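Local atomic coordinates of methyltransferase-like protein (Saccharopolyspora spinosa, PDB entry 4PNE), a protein that catalyses a [4+2] cycloaddition in spinosyn biosynthesis on a fold like that of S-adenosylmethionine-dependent methyltransferases. Residues V198-A203 with L218-A223; G93-D98 with N159-A164; Q253-L258 with A278-Y283; R178-I183 with R231-E236. All blocks are in the same frame, centred on the assembly; numbering follows the deposited sequence.

The four contacts illustrate how chemistry follows position in a methyltransferase-like fold. Interactions 1 and 2 both reach the seven-stranded sheet, through the neighbouring strands 191-200 and 161-167, and both use backbone hydrogen bonds. In interaction 2 these join parallel strands, whereas in interaction 1 a loop meets the strand with the help of waters. Interactions 3 and 4 are mostly buried and apolar, without a hydrogen bond across them; one joins two helices, the other a helix with a helix end and the turn after it. They lie on opposite sides of the chain's centre. At A164 CB and I183 CG2, 4.0 Å apart, helix 176-186 of interaction 4 packs on strand 161-167 of interaction 2. Interaction 1 is only partly buried.

Interaction 1: residues V198-A203 with L218-A223; sequences VVKREA and LRICLA
K200 CB lies between I220 CG2 and L222 CD2, two branches of the loop 218-223. With CG anti to the backbone N (chi1 -173°) and the next torsions extended, the lysine passes obliquely across I220, whose CG2 is 3.9 Å from K200 CB and also close to CD. The chain bends at its last torsion, and this brings NZ to E202 O at 2.7 Å; G204 O is a further acceptor. On the other flank, L222 leaves its own backbone away from the strand, yet its CD2 returns to 3.5 Å from K200 O. V198 meets the start of the loop, its CB 3.7 Å from L218 CD2, again with the two side chains at a slant. V199 instead points at the loop backbone, its CG1 3.6 Å from A223 N at the first residue of helix 223-233. Between these side chains K200 N donates to C221 O at 2.9 Å, from 45° out of the carbonyl plane. One water ties V198 O, R219 O and C221 N together, and a second links K200 O with A223 N, just after L222 at the N-cap position. The contact thus fastens the end of strand 191-200 to the run-in of the next helix. Its chemistry implies a mixed attachment: the loop is joined to the strand by one direct bond, two waters and methyl contacts.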
loop_
_atom_site.group_PDB
_atom_site.type_symbol
_atom_site.label_atom_id
_atom_site.label_comp_id
_atom_site.label_asym_id
_atom_site.label_seq_id
_atom_site.Cartn_x
_atom_site.Cartn_y
_atom_site.Cartn_z
ATOM N N VAL A 198 -7.682 -0.153 2.449
ATOM C CA VAL A 198 -8.603 -0.234 3.581
ATOM C C VAL A 198 -9.679 0.826 3.431
ATOM O O VAL A 198 -9.361 2.008 3.304
ATOM C CB VAL A 198 -7.857 -0.046 4.934
ATOM C CG1 VAL A 198 -8.806 -0.064 6.112
ATOM C CG2 VAL A 198 -6.768 -1.115 5.099
ATOM N N VAL A 199 -10.934 0.400 3.426
ATOM C CA VAL A 199 -12.078 1.297 3.212
ATOM C C VAL A 199 -13.121 1.162 4.320
ATOM O O VAL A 199 -13.117 0.219 5.076
ATOM C CB VAL A 199 -12.772 1.037 1.861
ATOM C CG1 VAL A 199 -11.836 1.362 0.710
ATOM C CG2 VAL A 199 -13.256 -0.409 1.744
ATOM N N LYS A 200 -14.034 2.115 4.402
ATOM C CA LYS A 200 -15.272 1.854 5.123
ATOM C C LYS A 200 -16.085 0.874 4.282
ATOM O O LYS A 200 -16.282 1.122 3.085
ATOM C CB LYS A 200 -16.021 3.166 5.342
ATOM C CG LYS A 200 -17.241 3.021 6.229
ATOM C CD LYS A 200 -17.800 4.388 6.565
ATOM C CE LYS A 200 -18.807 4.317 7.706
ATOM N NZ LYS A 200 -20.025 3.602 7.295
ATOM N N ARG A 201 -16.489 -0.259 4.861
ATOM C CA ARG A 201 -17.083 -1.321 4.054
ATOM C C ARG A 201 -18.345 -0.870 3.336
ATOM O O ARG A 201 -18.566 -1.224 2.190
ATOM C CB ARG A 201 -17.436 -2.537 4.919
ATOM C CG ARG A 201 -18.043 -3.697 4.110
ATOM C CD ARG A 201 -18.449 -4.875 4.973
ATOM N NE ARG A 201 -19.386 -4.511 6.031
ATOM C CZ ARG A 201 -19.085 -4.422 7.325
ATOM N NH1 ARG A 201 -17.879 -4.693 7.757
ATOM N NH2 ARG A 201 -20.031 -4.084 8.201
ATOM N N GLU A 202 -19.173 -0.103 4.026
ATOM C CA GLU A 202 -20.477 0.270 3.478
ATOM C C GLU A 202 -20.943 1.589 4.058
ATOM O O GLU A 202 -20.450 2.017 5.089
ATOM C CB GLU A 202 -21.504 -0.837 3.744
ATOM C CG GLU A 202 -21.605 -1.285 5.191
ATOM C CD GLU A 202 -22.440 -2.544 5.318
ATOM O OE1 GLU A 202 -23.624 -2.486 4.929
ATOM O OE2 GLU A 202 -21.902 -3.599 5.717
ATOM N N ALA A 203 -21.890 2.230 3.383
ATOM C CA ALA A 203 -22.353 3.555 3.797
ATOM C C ALA A 203 -23.107 3.590 5.132
ATOM O O ALA A 203 -23.421 4.667 5.637
ATOM C CB ALA A 203 -23.207 4.137 2.692
ATOM N N LEU A 218 -5.618 6.675 9.466
ATOM C CA LEU A 218 -5.982 6.537 8.058
ATOM C C LEU A 218 -7.301 7.269 7.721
ATOM O O LEU A 218 -8.318 7.095 8.398
ATOM C CB LEU A 218 -6.089 5.059 7.698
ATOM C CG LEU A 218 -6.425 4.736 6.249
ATOM C CD1 LEU A 218 -5.279 5.097 5.334
ATOM C CD2 LEU A 218 -6.850 3.286 6.114
ATOM N N ARG A 219 -7.259 8.065 6.656
ATOM C CA ARG A 219 -8.447 8.694 6.060
ATOM C C ARG A 219 -9.558 7.636 5.832
ATOM O O ARG A 219 -9.285 6.551 5.355
ATOM C CB ARG A 219 -8.041 9.369 4.744
ATOM C CG ARG A 219 -9.161 9.940 3.942
ATOM C CD ARG A 219 -8.644 10.400 2.584
ATOM N NE ARG A 219 -8.058 11.747 2.618
ATOM C CZ ARG A 219 -6.813 12.055 2.246
ATOM N NH1 ARG A 219 -5.971 11.109 1.865
ATOM N NH2 ARG A 219 -6.393 13.315 2.289
ATOM N N ILE A 220 -10.792 7.943 6.224
ATOM C CA ILE A 220 -11.926 7.056 5.978
ATOM C C ILE A 220 -12.466 7.330 4.576
ATOM O O ILE A 220 -12.747 8.474 4.204
ATOM C CB ILE A 220 -13.056 7.242 7.022
ATOM C CG1 ILE A 220 -12.498 7.101 8.443
ATOM C CG2 ILE A 220 -14.235 6.273 6.766
ATOM C CD1 ILE A 220 -13.550 6.964 9.508
ATOM N N CYS A 221 -12.611 6.269 3.800
ATOM C CA CYS A 221 -13.069 6.385 2.438
ATOM C C CYS A 221 -13.848 5.123 2.049
ATOM O O CYS A 221 -13.397 4.001 2.345
ATOM C CB CYS A 221 -11.835 6.594 1.548
ATOM S SG CYS A 221 -12.107 6.867 -0.177
ATOM N N LEU A 222 -14.947 5.276 1.326
ATOM C CA LEU A 222 -15.610 4.133 0.685
ATOM C C LEU A 222 -14.857 3.672 -0.574
ATOM O O LEU A 222 -14.267 4.483 -1.270
ATOM C CB LEU A 222 -17.038 4.496 0.276
ATOM C CG LEU A 222 -17.983 4.918 1.394
ATOM C CD1 LEU A 222 -19.206 5.614 0.802
ATOM C CD2 LEU A 222 -18.405 3.712 2.183
ATOM N N ALA A 223 -14.909 2.382 -0.890
ATOM C CA ALA A 223 -14.377 1.904 -2.148
ATOM C C ALA A 223 -15.030 2.624 -3.322
ATOM O O ALA A 223 -14.375 2.940 -4.310
ATOM C CB ALA A 223 -14.574 0.413 -2.279
HETATM O O HOH W 1 -10.625 4.114 4.729
HETATM O O HOH W 2 -16.676 0.535 0.351
#

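Interaction 2: residues G93-D98 with N159-A164; sequences GVRLLD and NAFDAA
R95 O is gripped by two backbone N-H groups, D162 N at 2.9 Å, in the carbonyl plane, and A163 N in a weak bond at 3.3 Å. The aspartate side chain bonds in the reverse direction: D162 OD2 accepts from R95 N at 2.8 Å through its anti lone pair, in a nearly straight bond (165°). Backbone and carboxylate together therefore hold R95 where the chain turns a corner at D162. Beyond the corner the strands run parallel, L96 beside A163 and L97 beside A164, and L97 N donates to A163 O at 3.0 Å. This joins strand 95-99 to strand 161-167 within the Rossmann-like sheet of the methyltransferase fold. L96 and A163 occupy one face; L97 and A164 occupy the other, where helix 176-186 packs on them. L97 CB sits over the face of F161, 3.7 Å from the ring centroid, in a CH-pi contact. R95 reaches F161 as an extended chain, NE being 3.3 Å from CE1. That ring carbon lies over one face of the guanidinium, offset toward its rim, but the two planes are 43° apart and do not form a flat stack. At the guanidinium edge, a water accepts from R95 NH2 and donates to A160 O.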
loop_
_atom_site.group_PDB
_atom_site.type_symbol
_atom_site.label_atom_id
_atom_site.label_comp_id
_atom_site.label_asym_id
_atom_site.label_seq_id
_atom_site.Cartn_x
_atom_site.Cartn_y
_atom_site.Cartn_z
ATOM N N GLY A 93 9.322 -8.082 -19.159
ATOM C CA GLY A 93 9.920 -6.979 -19.890
ATOM C C GLY A 93 9.180 -5.667 -19.816
ATOM O O GLY A 93 9.393 -4.781 -20.636
ATOM N N VAL A 94 8.311 -5.551 -18.815
ATOM C CA VAL A 94 7.562 -4.316 -18.583
ATOM C C VAL A 94 8.218 -3.514 -17.469
ATOM O O VAL A 94 9.066 -4.037 -16.725
ATOM C CB VAL A 94 6.109 -4.606 -18.205
ATOM C CG1 VAL A 94 5.364 -5.306 -19.343
ATOM C CG2 VAL A 94 6.027 -5.459 -16.958
ATOM N N ARG A 95 7.846 -2.237 -17.391
ATOM C CA ARG A 95 8.306 -1.326 -16.363
ATOM C C ARG A 95 7.101 -1.003 -15.499
ATOM O O ARG A 95 6.055 -0.644 -16.025
ATOM C CB ARG A 95 8.920 -0.043 -16.954
ATOM C CG ARG A 95 9.788 0.696 -15.955
ATOM C CD ARG A 95 10.338 1.998 -16.494
ATOM N NE ARG A 95 10.943 2.753 -15.410
ATOM C CZ ARG A 95 11.254 4.046 -15.482
ATOM N NH1 ARG A 95 11.785 4.654 -14.429
ATOM N NH2 ARG A 95 11.026 4.727 -16.601
ATOM N N LEU A 96 7.252 -1.147 -14.186
ATOM C CA LEU A 96 6.181 -0.988 -13.220
ATOM C C LEU A 96 6.552 0.058 -12.158
ATOM O O LEU A 96 7.669 0.002 -11.624
ATOM C CB LEU A 96 5.885 -2.341 -12.562
ATOM C CG LEU A 96 4.642 -2.392 -11.688
ATOM C CD1 LEU A 96 3.932 -3.719 -11.860
ATOM C CD2 LEU A 96 5.051 -2.177 -10.271
ATOM N N LEU A 97 5.662 1.011 -11.875
ATOM C CA LEU A 97 5.859 1.974 -10.791
ATOM C C LEU A 97 5.109 1.509 -9.541
ATOM O O LEU A 97 3.887 1.393 -9.570
ATOM C CB LEU A 97 5.368 3.361 -11.211
ATOM C CG LEU A 97 5.500 4.517 -10.226
ATOM C CD1 LEU A 97 6.939 4.834 -9.985
ATOM C CD2 LEU A 97 4.710 5.718 -10.720
ATOM N N ASP A 98 5.841 1.246 -8.470
ATOM C CA ASP A 98 5.292 0.852 -7.176
ATOM C C ASP A 98 5.144 2.128 -6.312
ATOM O O ASP A 98 6.100 2.639 -5.740
ATOM C CB ASP A 98 6.230 -0.239 -6.566
ATOM C CG ASP A 98 5.736 -0.799 -5.242
ATOM O OD1 ASP A 98 4.611 -0.489 -4.838
ATOM O OD2 ASP A 98 6.518 -1.553 -4.611
ATOM N N ASN A 159 3.860 8.724 -20.101
ATOM C CA ASN A 159 3.868 7.468 -20.860
ATOM C C ASN A 159 5.179 6.693 -20.691
ATOM O O ASN A 159 5.777 6.247 -21.665
ATOM C CB ASN A 159 3.615 7.754 -22.358
ATOM C CG ASN A 159 2.392 8.633 -22.590
ATOM O OD1 ASN A 159 1.290 8.301 -22.182
ATOM N ND2 ASN A 159 2.594 9.766 -23.263
ATOM N N ALA A 160 5.608 6.537 -19.437
ATOM C CA ALA A 160 6.858 5.852 -19.066
ATOM C C ALA A 160 6.673 4.415 -18.582
ATOM O O ALA A 160 7.577 3.587 -18.718
ATOM C CB ALA A 160 7.556 6.633 -17.995
ATOM N N PHE A 161 5.520 4.113 -17.987
ATOM C CA PHE A 161 5.335 2.830 -17.299
ATOM C C PHE A 161 4.225 1.988 -17.900
ATOM O O PHE A 161 3.167 2.502 -18.242
ATOM C CB PHE A 161 5.014 3.052 -15.817
ATOM C CG PHE A 161 6.120 3.679 -15.064
ATOM C CD1 PHE A 161 7.103 2.912 -14.534
ATOM C CD2 PHE A 161 6.149 5.032 -14.883
ATOM C CE1 PHE A 161 8.131 3.475 -13.840
ATOM C CE2 PHE A 161 7.191 5.632 -14.197
ATOM C CZ PHE A 161 8.181 4.853 -13.673
ATOM N N ASP A 162 4.437 0.678 -17.979
ATOM C CA ASP A 162 3.422 -0.253 -18.433
ATOM C C ASP A 162 2.352 -0.526 -17.370
ATOM O O ASP A 162 1.216 -0.873 -17.691
ATOM C CB ASP A 162 4.060 -1.585 -18.837
ATOM C CG ASP A 162 5.102 -1.425 -19.937
ATOM O OD1 ASP A 162 4.710 -1.233 -21.103
ATOM O OD2 ASP A 162 6.322 -1.464 -19.667
ATOM N N ALA A 163 2.729 -0.389 -16.104
ATOM C CA ALA A 163 1.843 -0.708 -15.006
ATOM C C ALA A 163 2.254 0.040 -13.768
ATOM O O ALA A 163 3.363 0.597 -13.690
ATOM C CB ALA A 163 1.842 -2.187 -14.727
ATOM N N ALA A 164 1.357 0.028 -12.798
ATOM C CA ALA A 164 1.594 0.621 -11.509
ATOM C C ALA A 164 0.841 -0.107 -10.423
ATOM O O ALA A 164 -0.214 -0.675 -10.683
ATOM C CB ALA A 164 1.170 2.064 -11.536
HETATM O O HOH W 3 10.261 4.022 -19.065
#

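Interaction 3: residues Q253-L258 with A278-Y283; sequences QFAEEL and AAVCDY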
loop_
_atom_site.group_PDB
_atom_site.type_symbol
_atom_site.label_atom_id
_atom_site.label_comp_id
_atom_site.label_asym_id
_atom_site.label_seq_id
_atom_site.Cartn_x
_atom_site.Cartn_y
_atom_site.Cartn_z
ATOM N N GLN A 253 -5.236 -10.280 14.146
ATOM C CA GLN A 253 -4.021 -11.076 14.197
ATOM C C GLN A 253 -2.811 -10.167 14.322
ATOM O O GLN A 253 -1.908 -10.443 15.135
ATOM C CB GLN A 253 -3.877 -11.998 12.981
ATOM C CG GLN A 253 -4.928 -13.106 12.970
ATOM C CD GLN A 253 -4.619 -14.283 12.048
ATOM O OE1 GLN A 253 -3.504 -14.450 11.554
ATOM N NE2 GLN A 253 -5.634 -15.116 11.820
ATOM N N PHE A 254 -2.781 -9.068 13.583
ATOM C CA PHE A 254 -1.645 -8.160 13.698
ATOM C C PHE A 254 -1.585 -7.531 15.090
ATOM O O PHE A 254 -0.496 -7.406 15.648
ATOM C CB PHE A 254 -1.700 -7.073 12.623
ATOM C CG PHE A 254 -0.532 -6.138 12.672
ATOM C CD1 PHE A 254 0.668 -6.522 12.141
ATOM C CD2 PHE A 254 -0.639 -4.898 13.279
ATOM C CE1 PHE A 254 1.780 -5.694 12.220
ATOM C CE2 PHE A 254 0.465 -4.054 13.359
ATOM C CZ PHE A 254 1.656 -4.448 12.826
ATOM N N ALA A 255 -2.732 -7.192 15.676
ATOM C CA ALA A 255 -2.779 -6.603 17.013
ATOM C C ALA A 255 -2.195 -7.554 18.038
ATOM O O ALA A 255 -1.456 -7.139 18.926
ATOM C CB ALA A 255 -4.204 -6.229 17.401
ATOM N N GLU A 256 -2.543 -8.830 17.929
ATOM C CA GLU A 256 -1.976 -9.807 18.834
ATOM C C GLU A 256 -0.445 -9.867 18.683
ATOM O O GLU A 256 0.290 -9.875 19.681
ATOM C CB GLU A 256 -2.612 -11.170 18.602
ATOM C CG GLU A 256 -1.881 -12.270 19.319
ATOM C CD GLU A 256 -2.678 -13.540 19.428
ATOM O OE1 GLU A 256 -3.803 -13.609 18.878
ATOM O OE2 GLU A 256 -2.155 -14.482 20.050
ATOM N N GLU A 257 0.049 -9.861 17.442
ATOM C CA GLU A 257 1.502 -9.853 17.203
ATOM C C GLU A 257 2.196 -8.633 17.797
ATOM O O GLU A 257 3.302 -8.723 18.354
ATOM C CB GLU A 257 1.794 -9.905 15.694
ATOM C CG GLU A 257 1.278 -11.136 15.026
ATOM C CD GLU A 257 1.918 -12.390 15.573
ATOM O OE1 GLU A 257 3.169 -12.490 15.495
ATOM O OE2 GLU A 257 1.176 -13.252 16.102
ATOM N N LEU A 258 1.563 -7.482 17.627
ATOM C CA LEU A 258 2.047 -6.203 18.093
ATOM C C LEU A 258 2.102 -6.207 19.592
ATOM O O LEU A 258 3.106 -5.797 20.178
ATOM C CB LEU A 258 1.154 -5.084 17.580
ATOM C CG LEU A 258 1.502 -3.650 18.017
ATOM C CD1 LEU A 258 2.946 -3.258 17.663
ATOM C CD2 LEU A 258 0.539 -2.645 17.403
ATOM N N ALA A 278 -1.229 1.914 20.191
ATOM C CA ALA A 278 -2.394 1.828 21.057
ATOM C C ALA A 278 -3.697 1.747 20.221
ATOM O O ALA A 278 -4.591 0.964 20.539
ATOM C CB ALA A 278 -2.422 3.022 21.991
ATOM N N ALA A 279 -3.764 2.510 19.129
ATOM C CA ALA A 279 -4.912 2.511 18.212
ATOM C C ALA A 279 -5.125 1.158 17.513
ATOM O O ALA A 279 -6.256 0.657 17.426
ATOM C CB ALA A 279 -4.735 3.612 17.185
ATOM N N VAL A 280 -4.039 0.547 17.041
ATOM C CA VAL A 280 -4.123 -0.774 16.427
ATOM C C VAL A 280 -4.653 -1.764 17.454
ATOM O O VAL A 280 -5.559 -2.546 17.174
ATOM C CB VAL A 280 -2.749 -1.227 15.879
ATOM C CG1 VAL A 280 -2.750 -2.683 15.450
ATOM C CG2 VAL A 280 -2.335 -0.326 14.735
ATOM N N CYS A 281 -4.132 -1.717 18.670
ATOM C CA CYS A 281 -4.594 -2.688 19.652
ATOM C C CYS A 281 -6.025 -2.409 20.117
ATOM O O CYS A 281 -6.665 -3.288 20.678
ATOM C CB CYS A 281 -3.632 -2.724 20.830
ATOM S SG CYS A 281 -2.090 -3.602 20.395
ATOM N N ASP A 282 -6.510 -1.193 19.882
ATOM C CA ASP A 282 -7.898 -0.831 20.133
ATOM C C ASP A 282 -8.818 -1.185 18.954
ATOM O O ASP A 282 -9.936 -0.683 18.894
ATOM C CB ASP A 282 -7.993 0.673 20.428
ATOM C CG ASP A 282 -9.165 1.052 21.343
ATOM O OD1 ASP A 282 -9.625 0.236 22.174
ATOM O OD2 ASP A 282 -9.618 2.208 21.231
ATOM N N TYR A 283 -8.387 -2.084 18.062
ATOM C CA TYR A 283 -9.153 -2.364 16.830
ATOM C C TYR A 283 -10.598 -2.797 17.090
ATOM O O TYR A 283 -11.443 -2.645 16.242
ATOM C CB TYR A 283 -8.463 -3.445 15.977
ATOM C CG TYR A 283 -8.576 -4.813 16.581
ATOM C CD1 TYR A 283 -9.619 -5.660 16.247
ATOM C CD2 TYR A 283 -7.671 -5.240 17.533
ATOM C CE1 TYR A 283 -9.734 -6.912 16.819
ATOM C CE2 TYR A 283 -7.786 -6.481 18.118
ATOM C CZ TYR A 283 -8.824 -7.315 17.757
ATOM O OH TYR A 283 -8.941 -8.559 18.341
#
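Helices 250-260 and 271-281 approach most closely at A255 and C281, whose CA atoms are 5.1 Å apart, at the last residue of the second helix, before D282 departs from helical geometry. V280 supplies the central methyl. Its CG1, anti to the backbone N (chi1 170°), sits at the edge of the F254 ring, near the ring plane and 3.8 Å from CD2. The same methyl is 3.8 Å from L258 CD2, and V280 crosses each of these two partners at about a right angle. A255, with only a methyl to offer, lets the chains come near: its CB is 3.6 Å from Y283 CD2. Y283 holds its CG between the backbone N and the carbonyl carbon (chi1 72°), turning the ring back toward helix 250-260, while its N donates to V280 O. On the far flank C281 SG lies 4.1 Å from L258 CD2. F254 also meets W73 edge-to-face, and a malonate, probably from the crystallisation liquor, lies about 4 Å from its side chain. No hydrogen bond crosses between the segments, which implies that the two helices are joined here by shape and by the burial of hydrocarbon, with the edge of F254, the Y283 ring, methyls and a thiol as the meeting surfaces.

Interaction 4: residues R178-I183 with R231-E236; sequences RAIREI and RAAGFE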
loop_
_atom_site.group_PDB
_atom_site.type_symbol
_atom_site.label_atom_id
_atom_site.label_comp_id
_atom_site.label_asym_id
_atom_site.label_seq_id
_atom_site.Cartn_x
_atom_site.Cartn_y
_atom_site.Cartn_z
ATOM N N ARG A 178 -4.510 14.263 -6.903
ATOM C CA ARG A 178 -3.319 14.753 -7.567
ATOM C C ARG A 178 -2.385 13.604 -7.895
ATOM O O ARG A 178 -1.868 13.520 -8.988
ATOM C CB ARG A 178 -2.593 15.754 -6.685
ATOM C CG ARG A 178 -1.369 16.357 -7.304
ATOM C CD ARG A 178 -0.762 17.397 -6.380
ATOM N NE ARG A 178 -1.701 18.471 -6.076
ATOM C CZ ARG A 178 -1.895 19.533 -6.850
ATOM N NH1 ARG A 178 -1.220 19.669 -7.989
ATOM N NH2 ARG A 178 -2.772 20.460 -6.487
ATOM N N ALA A 179 -2.180 12.709 -6.937
ATOM C CA ALA A 179 -1.364 11.525 -7.194
ATOM C C ALA A 179 -1.995 10.629 -8.272
ATOM O O ALA A 179 -1.313 10.046 -9.125
ATOM C CB ALA A 179 -1.169 10.750 -5.929
ATOM N N ILE A 180 -3.310 10.480 -8.224
ATOM C CA ILE A 180 -3.978 9.655 -9.212
ATOM C C ILE A 180 -3.769 10.214 -10.638
ATOM O O ILE A 180 -3.488 9.461 -11.573
ATOM C CB ILE A 180 -5.471 9.545 -8.887
ATOM C CG1 ILE A 180 -5.674 8.624 -7.667
ATOM C CG2 ILE A 180 -6.240 9.008 -10.093
ATOM C CD1 ILE A 180 -7.053 8.684 -7.123
ATOM N N ARG A 181 -3.895 11.527 -10.806
ATOM C CA ARG A 181 -3.640 12.140 -12.102
ATOM C C ARG A 181 -2.169 11.958 -12.533
ATOM O O ARG A 181 -1.899 11.790 -13.717
ATOM C CB ARG A 181 -4.015 13.620 -12.081
ATOM C CG ARG A 181 -5.500 13.818 -11.927
ATOM C CD ARG A 181 -5.940 15.246 -12.197
ATOM N NE ARG A 181 -5.343 16.184 -11.256
ATOM C CZ ARG A 181 -5.857 16.521 -10.072
ATOM N NH1 ARG A 181 -6.989 15.986 -9.635
ATOM N NH2 ARG A 181 -5.211 17.389 -9.304
ATOM N N GLU A 182 -1.235 11.969 -11.594
ATOM C CA GLU A 182 0.165 11.767 -11.947
ATOM C C GLU A 182 0.418 10.341 -12.419
ATOM O O GLU A 182 1.162 10.095 -13.384
ATOM C CB GLU A 182 1.048 12.080 -10.745
ATOM C CG GLU A 182 1.361 13.548 -10.602
ATOM C CD GLU A 182 2.238 14.056 -11.741
ATOM O OE1 GLU A 182 1.702 14.494 -12.797
ATOM O OE2 GLU A 182 3.480 13.976 -11.585
ATOM N N ILE A 183 -0.198 9.392 -11.731
ATOM C CA ILE A 183 -0.055 8.002 -12.144
ATOM C C ILE A 183 -0.606 7.829 -13.560
ATOM O O ILE A 183 0.014 7.162 -14.406
ATOM C CB ILE A 183 -0.749 7.008 -11.160
ATOM C CG1 ILE A 183 -0.058 7.038 -9.806
ATOM C CG2 ILE A 183 -0.677 5.597 -11.714
ATOM C CD1 ILE A 183 -0.836 6.399 -8.701
ATOM N N ARG A 231 -11.989 7.158 -11.810
ATOM C CA ARG A 231 -12.725 7.463 -13.043
ATOM C C ARG A 231 -12.614 8.918 -13.423
ATOM O O ARG A 231 -12.407 9.249 -14.587
ATOM C CB ARG A 231 -14.206 7.117 -12.897
ATOM C CG ARG A 231 -14.520 5.665 -13.060
ATOM C CD ARG A 231 -15.998 5.471 -13.396
ATOM N NE ARG A 231 -16.299 4.089 -13.772
ATOM C CZ ARG A 231 -16.677 3.127 -12.930
ATOM N NH1 ARG A 231 -16.799 3.369 -11.625
ATOM N NH2 ARG A 231 -16.923 1.908 -13.400
ATOM N N ALA A 232 -12.809 9.788 -12.447
ATOM C CA ALA A 232 -12.802 11.217 -12.673
ATOM C C ALA A 232 -11.455 11.682 -13.226
ATOM O O ALA A 232 -11.394 12.639 -14.012
ATOM C CB ALA A 232 -13.136 11.944 -11.396
ATOM N N ALA A 233 -10.378 10.983 -12.861
ATOM C CA ALA A 233 -9.062 11.358 -13.318
ATOM C C ALA A 233 -8.829 10.952 -14.773
ATOM O O ALA A 233 -7.924 11.474 -15.415
ATOM C CB ALA A 233 -8.002 10.723 -12.431
ATOM N N GLY A 234 -9.629 10.010 -15.280
ATOM C CA GLY A 234 -9.478 9.515 -16.640
ATOM C C GLY A 234 -9.239 8.011 -16.752
ATOM O O GLY A 234 -9.100 7.475 -17.851
ATOM N N PHE A 235 -9.188 7.302 -15.623
ATOM C CA PHE A 235 -9.018 5.862 -15.709
ATOM C C PHE A 235 -10.296 5.167 -16.173
ATOM O O PHE A 235 -11.397 5.621 -15.835
ATOM C CB PHE A 235 -8.622 5.293 -14.364
ATOM C CG PHE A 235 -7.175 5.478 -14.034
ATOM C CD1 PHE A 235 -6.233 4.577 -14.488
ATOM C CD2 PHE A 235 -6.761 6.526 -13.238
ATOM C CE1 PHE A 235 -4.905 4.740 -14.173
ATOM C CE2 PHE A 235 -5.420 6.677 -12.920
ATOM C CZ PHE A 235 -4.510 5.787 -13.380
ATOM N N GLU A 236 -10.140 4.092 -16.939
ATOM C CA GLU A 236 -11.188 3.075 -17.111
ATOM C C GLU A 236 -11.119 2.063 -15.972
ATOM O O GLU A 236 -10.066 1.502 -15.705
ATOM C CB GLU A 236 -11.028 2.296 -18.418
ATOM C CG GLU A 236 -10.909 3.098 -19.658
ATOM C CD GLU A 236 -10.600 2.207 -20.851
ATOM O OE1 GLU A 236 -10.634 0.959 -20.688
ATOM O OE2 GLU A 236 -10.307 2.750 -21.931
#
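I180 is the first residue of helix 176-186 to meet the segment 231-236, and it does so with its CG2 branch. This methyl is anti to the backbone N and presses on A233 CB at 3.4 Å, tighter than ordinary carbon-carbon contact. The same CG2 is 3.8 Å from F235 CE2, so that one branch touches both the last turn of helix 223-233 and the aromatic residue two positions on from A233. The carbonyl of I180 takes part too: its O lies near the plane of the F235 ring, at the edge, 3.6 Å from CE2. R181 adds only its aliphatic root, CG standing 4.0 Å from A233 CB. Beyond that point the arginine bends at chi3 (-62°), and one face of its guanidinium turns over R178 CA on its own helix. One turn after I180, I183 brings CG2 to the ring edge, 4.2 Å from F235 CZ, with the two side chains crossing at about a right angle. I180 O and I183 CG2 thus both meet the ring at its edge. What carries the phenylalanine there is a Schellman motif, with positive phi at G234 and two bonds back into the last turn, one of them G234 N to R231 O at 3.0 Å; the chain leaves the helix with F235 pointing toward helix 176-186. I180 also packs on S229 and L230, earlier in helix 223-233. Both I183 and F235 rest on L193 of strand 191-200, and directly after F235 the chain enters edge strand 236-242, where E236 bonds to R298 of the neighbouring strand 290-298.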